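Local atomic coordinates of sgbp-b (Bacteroides uniformis, PDB entry 7K44), a protein that probably binds xyloglucan at the bacterial cell surface, as a surface glycan-binding protein from a polysaccharide utilization locus of a gut commensal. Residues L49-G53 with G54-E58; Y83-N86 with K87-E91. All coordinates share one frame; numbering follows the deposited sequence.

Interaction 1. Residues L49-G53 with G54-E58; sequences LRIVG and GNFYE
Phe56 folds back over the chain it has just left and lays the far end of its ring against Ile51 and Gly53. The strand 48-54 ends here, and the chain makes an inverse gamma turn centred on Phe56, with a weak bond from Tyr57 N to Asn55 O. CB points back toward the strand, and CG stands opposite the residue's own carbonyl carbon (chi1 -59°), which sends the ring back beside the last strand residues. At the CD1 and CE1 side the carbonyl oxygen of Gly54 sits over one face, 3.5 Å above the ring plane and displaced toward the rim. CE2 lies against the strand backbone, 3.8 Å from Gly53 N and 4.0 Å from Ile51 O. At the tip, CZ reaches Gly53 CA at 3.8 Å and Ile51 CG2 at 3.9 Å, both obliquely to the ring. The backbone angles of Gly53 (-168/-118) are ones that a side chain would disfavour. Pro32, Ile92 and Val108 also touch Phe56, while Ile51 reaches Ile34, Phe94 and Leu106, so the pair lies between the two sheets of the N-terminal sandwich, whose strand orders, 1-2-4-3 and 2-1-3-4, recur in the sheets beginning with strands 127-131 and 152-157, consistent with an IPT/TIG-like fold. With an alanine in place of Phe56, Ile51 CG2 would probably lose its aromatic neighbour and a gap would open beside Gly53. No hydrogen bond joins the two segments: their contact rests on shape and dispersion, with the ring covering the strand end from the core side.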
loop_
_atom_site.group_PDB
_atom_site.type_symbol
_atom_site.label_atom_id
_atom_site.label_comp_id
_atom_site.label_asym_id
_atom_site.label_seq_id
_atom_site.Cartn_x
_atom_site.Cartn_y
_atom_site.Cartn_z
ATOM N N LEU A 49 -13.190 7.272 -28.757
ATOM C CA LEU A 49 -13.494 7.366 -27.337
ATOM C C LEU A 49 -14.750 6.557 -27.056
ATOM O O LEU A 49 -15.608 6.394 -27.932
ATOM C CB LEU A 49 -13.750 8.825 -26.887
ATOM C CG LEU A 49 -12.598 9.827 -26.950
ATOM C CD1 LEU A 49 -12.612 10.572 -28.270
ATOM C CD2 LEU A 49 -12.689 10.826 -25.801
ATOM N N ARG A 50 -14.872 6.069 -25.821
ATOM C CA ARG A 50 -16.105 5.432 -25.381
ATOM C C ARG A 50 -16.517 6.017 -24.040
ATOM O O ARG A 50 -15.782 5.890 -23.056
ATOM C CB ARG A 50 -15.938 3.912 -25.278
ATOM C CG ARG A 50 -17.268 3.186 -25.126
ATOM C CD ARG A 50 -17.072 1.687 -24.875
ATOM N NE ARG A 50 -16.514 0.996 -26.032
ATOM C CZ ARG A 50 -16.267 -0.312 -26.060
ATOM N NH1 ARG A 50 -16.534 -1.060 -24.997
ATOM N NH2 ARG A 50 -15.752 -0.869 -27.145
ATOM N N ILE A 51 -17.694 6.632 -23.999
ATOM C CA ILE A 51 -18.269 7.080 -22.736
ATOM C C ILE A 51 -18.953 5.897 -22.064
ATOM O O ILE A 51 -19.823 5.253 -22.661
ATOM C CB ILE A 51 -19.267 8.219 -22.969
ATOM C CG1 ILE A 51 -18.600 9.377 -23.704
ATOM C CG2 ILE A 51 -19.857 8.675 -21.635
ATOM C CD1 ILE A 51 -19.594 10.469 -24.122
ATOM N N VAL A 52 -18.578 5.626 -20.818
ATOM C CA VAL A 52 -19.110 4.506 -20.045
ATOM C C VAL A 52 -19.907 5.063 -18.875
ATOM O O VAL A 52 -19.375 5.821 -18.056
ATOM C CB VAL A 52 -17.987 3.583 -19.552
ATOM C CG1 VAL A 52 -18.564 2.463 -18.698
ATOM C CG2 VAL A 52 -17.229 3.027 -20.737
ATOM N N GLY A 53 -21.173 4.680 -18.786
ATOM C CA GLY A 53 -22.016 5.174 -17.717
ATOM C C GLY A 53 -23.318 4.412 -17.612
ATOM O O GLY A 53 -23.311 3.201 -17.361
ATOM N N GLY A 54 -24.432 5.104 -17.800
ATOM C CA GLY A 54 -25.724 4.450 -17.780
ATOM C C GLY A 54 -26.832 5.429 -18.099
ATOM O O GLY A 54 -26.659 6.651 -18.019
ATOM N N ASN A 55 -27.976 4.859 -18.481
ATOM C CA ASN A 55 -29.211 5.605 -18.707
ATOM C C ASN A 55 -29.082 6.607 -19.849
ATOM O O ASN A 55 -29.640 7.704 -19.798
ATOM C CB ASN A 55 -29.715 6.280 -17.430
ATOM C CG ASN A 55 -29.948 5.295 -16.313
ATOM O OD1 ASN A 55 -30.462 4.197 -16.538
ATOM N ND2 ASN A 55 -29.569 5.675 -15.100
ATOM N N PHE A 56 -28.358 6.229 -20.899
ATOM C CA PHE A 56 -28.232 7.120 -22.047
ATOM C C PHE A 56 -29.438 7.008 -22.971
ATOM O O PHE A 56 -29.284 6.777 -24.175
ATOM C CB PHE A 56 -26.929 6.862 -22.811
ATOM C CG PHE A 56 -25.685 7.049 -21.981
ATOM C CD1 PHE A 56 -25.569 8.128 -21.117
ATOM C CD2 PHE A 56 -24.630 6.158 -22.073
ATOM C CE1 PHE A 56 -24.430 8.304 -20.360
ATOM C CE2 PHE A 56 -23.483 6.323 -21.318
ATOM C CZ PHE A 56 -23.381 7.405 -20.451
ATOM N N TYR A 57 -30.638 7.199 -22.421
ATOM C CA TYR A 57 -31.869 7.190 -23.203
ATOM C C TYR A 57 -32.148 8.575 -23.757
ATOM O O TYR A 57 -31.907 9.583 -23.084
ATOM C CB TYR A 57 -33.051 6.775 -22.328
ATOM C CG TYR A 57 -32.854 5.435 -21.703
ATOM C CD1 TYR A 57 -32.995 4.282 -22.458
ATOM C CD2 TYR A 57 -32.492 5.314 -20.370
ATOM C CE1 TYR A 57 -32.801 3.046 -21.900
ATOM C CE2 TYR A 57 -32.292 4.076 -19.802
ATOM C CZ TYR A 57 -32.447 2.947 -20.575
ATOM O OH TYR A 57 -32.249 1.710 -20.018
ATOM N N GLU A 58 -32.672 8.615 -24.977
ATOM C CA GLU A 58 -33.106 9.858 -25.609
ATOM C C GLU A 58 -31.985 10.895 -25.619
ATOM O O GLU A 58 -32.178 12.063 -25.272
ATOM C CB GLU A 58 -34.378 10.404 -24.956
#

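Interaction 2. Residues Y83-N86 with K87-E91; sequences YTVN and KNFDE
Asn86 and Glu91 pair where the strands 84-85 and 91-95 come together, Asn86 N giving its hydrogen to Glu91 O at 3.1 Å, while Val85 CA adds a CA-H...O contact to the same oxygen. From Asn86 to Phe89 the chain makes a type I turn, closed by Phe89 N to Asn86 O at 3.2 Å; Phe89 then takes a left-handed conformation and the chain swings back. The Asn86 side chain fills the loop. Its CG lies between the backbone N and the carbonyl carbon (chi1 71°), turning the amide inward across the turn. There OD1 accepts two backbone bonds: Asp90 N meets a lone pair in the carbonyl plane at 3.0 Å, and Glu91 N comes from above that plane at 3.1 Å. On the other arm, ND2 donates in its own amide plane to Asp90 OD1, at 2.7 Å and 165°. Glu91 CB passes 3.5 Å from ND2. Farther round, Val85 CG1 touches Phe89 CD2 loosely at 4.3 Å. Asn86 O is turned to Phe89 N and lies far from Glu91 N, whose hydrogen goes to OD1 instead, and with both ends of the amide bonded its rotation is fixed on this hairpin loop at the surface.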
loop_
_atom_site.group_PDB
_atom_site.type_symbol
_atom_site.label_atom_id
_atom_site.label_comp_id
_atom_site.label_asym_id
_atom_site.label_seq_id
_atom_site.Cartn_x
_atom_site.Cartn_y
_atom_site.Cartn_z
ATOM N N TYR A 83 -22.158 9.376 -33.498
ATOM C CA TYR A 83 -21.861 8.477 -32.388
ATOM C C TYR A 83 -22.851 7.318 -32.405
ATOM O O TYR A 83 -23.901 7.381 -33.051
ATOM C CB TYR A 83 -21.941 9.218 -31.045
ATOM C CG TYR A 83 -23.274 9.898 -30.827
ATOM C CD1 TYR A 83 -24.350 9.211 -30.278
ATOM C CD2 TYR A 83 -23.457 11.229 -31.175
ATOM C CE1 TYR A 83 -25.569 9.827 -30.091
ATOM C CE2 TYR A 83 -24.676 11.855 -30.992
ATOM C CZ TYR A 83 -25.725 11.149 -30.446
ATOM O OH TYR A 83 -26.937 11.768 -30.263
ATOM N N THR A 84 -22.513 6.256 -31.673
ATOM C CA THR A 84 -23.396 5.109 -31.535
ATOM C C THR A 84 -23.557 4.746 -30.064
ATOM O O THR A 84 -22.661 4.981 -29.247
ATOM C CB THR A 84 -22.871 3.898 -32.325
ATOM O OG1 THR A 84 -21.532 3.600 -31.922
ATOM C CG2 THR A 84 -22.878 4.192 -33.815
ATOM N N VAL A 85 -24.709 4.159 -29.735
ATOM C CA VAL A 85 -25.024 3.718 -28.380
ATOM C C VAL A 85 -25.216 2.208 -28.398
ATOM O O VAL A 85 -25.768 1.661 -29.361
ATOM C CB VAL A 85 -26.293 4.416 -27.852
ATOM C CG1 VAL A 85 -26.338 4.351 -26.336
ATOM C CG2 VAL A 85 -26.352 5.844 -28.353
ATOM N N ASN A 86 -24.761 1.536 -27.334
ATOM C CA ASN A 86 -24.882 0.085 -27.268
ATOM C C ASN A 86 -26.300 -0.327 -26.857
ATOM O O ASN A 86 -27.170 0.505 -26.580
ATOM C CB ASN A 86 -23.793 -0.513 -26.373
ATOM C CG ASN A 86 -24.001 -0.201 -24.902
ATOM O OD1 ASN A 86 -24.801 0.662 -24.545
ATOM N ND2 ASN A 86 -23.265 -0.894 -24.038
ATOM N N LYS A 87 -26.531 -1.641 -26.811
ATOM C CA LYS A 87 -27.873 -2.162 -26.562
ATOM C C LYS A 87 -28.392 -1.823 -25.164
ATOM O O LYS A 87 -29.600 -1.635 -24.991
ATOM C CB LYS A 87 -27.868 -3.680 -26.786
ATOM C CG LYS A 87 -29.177 -4.390 -26.495
ATOM C CD LYS A 87 -28.989 -5.900 -26.662
ATOM C CE LYS A 87 -30.311 -6.603 -26.941
ATOM N NZ LYS A 87 -30.121 -8.058 -27.226
ATOM N N ASN A 88 -27.520 -1.764 -24.160
ATOM C CA ASN A 88 -27.943 -1.497 -22.790
ATOM C C ASN A 88 -27.926 -0.010 -22.429
ATOM O O ASN A 88 -28.083 0.327 -21.250
ATOM C CB ASN A 88 -27.118 -2.303 -21.790
ATOM C CG ASN A 88 -26.999 -3.761 -22.186
ATOM O OD1 ASN A 88 -27.834 -4.284 -22.933
ATOM N ND2 ASN A 88 -25.958 -4.427 -21.697
ATOM N N PHE A 89 -27.731 0.870 -23.412
ATOM C CA PHE A 89 -27.745 2.323 -23.198
ATOM C C PHE A 89 -26.776 2.754 -22.100
ATOM O O PHE A 89 -27.070 3.641 -21.294
ATOM C CB PHE A 89 -29.158 2.851 -22.923
ATOM C CG PHE A 89 -30.137 2.614 -24.041
ATOM C CD1 PHE A 89 -30.875 1.442 -24.098
ATOM C CD2 PHE A 89 -30.335 3.568 -25.021
ATOM C CE1 PHE A 89 -31.780 1.228 -25.117
ATOM C CE2 PHE A 89 -31.241 3.359 -26.047
ATOM C CZ PHE A 89 -31.963 2.186 -26.093
ATOM N N ASP A 90 -25.606 2.123 -22.055
ATOM C CA ASP A 90 -24.624 2.478 -21.044
ATOM C C ASP A 90 -23.229 2.732 -21.610
ATOM O O ASP A 90 -22.291 2.956 -20.833
ATOM C CB ASP A 90 -24.615 1.476 -19.873
ATOM C CG ASP A 90 -24.099 0.095 -20.264
ATOM O OD1 ASP A 90 -23.834 -0.147 -21.461
ATOM O OD2 ASP A 90 -23.960 -0.754 -19.355
ATOM N N GLU A 91 -23.072 2.715 -22.934
ATOM C CA GLU A 91 -21.792 3.008 -23.565
ATOM C C GLU A 91 -22.042 3.741 -24.878
ATOM O O GLU A 91 -22.876 3.317 -25.682
ATOM C CB GLU A 91 -20.979 1.721 -23.783
ATOM C CG GLU A 91 -20.567 1.031 -22.477
ATOM C CD GLU A 91 -19.729 -0.225 -22.669
ATOM O OE1 GLU A 91 -19.551 -0.658 -23.825
ATOM O OE2 GLU A 91 -19.246 -0.779 -21.652
#

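From the N terminus, interaction 1 comes first, at the bend where strand 48-54 leaves one sheet and the chain heads for strand 59-65 in the other. Interaction 2 follows in series, closing the hairpin between the edge strand 84-85 and strand 91-95; the two neither nest nor cross. They meet nonetheless, because 91-95 lies between 84-85 and 48-54. Gly53 pairs with Asp90 and Phe56 with Phe89 through backbone hydrogen bonds, and the rings of Tyr57 and Phe89 meet. Together they tie both loops at one end of the N-terminal sandwich, far along the chain from the calcium site of Asn213, Asp215, Asp241, Lys243 and Asp378.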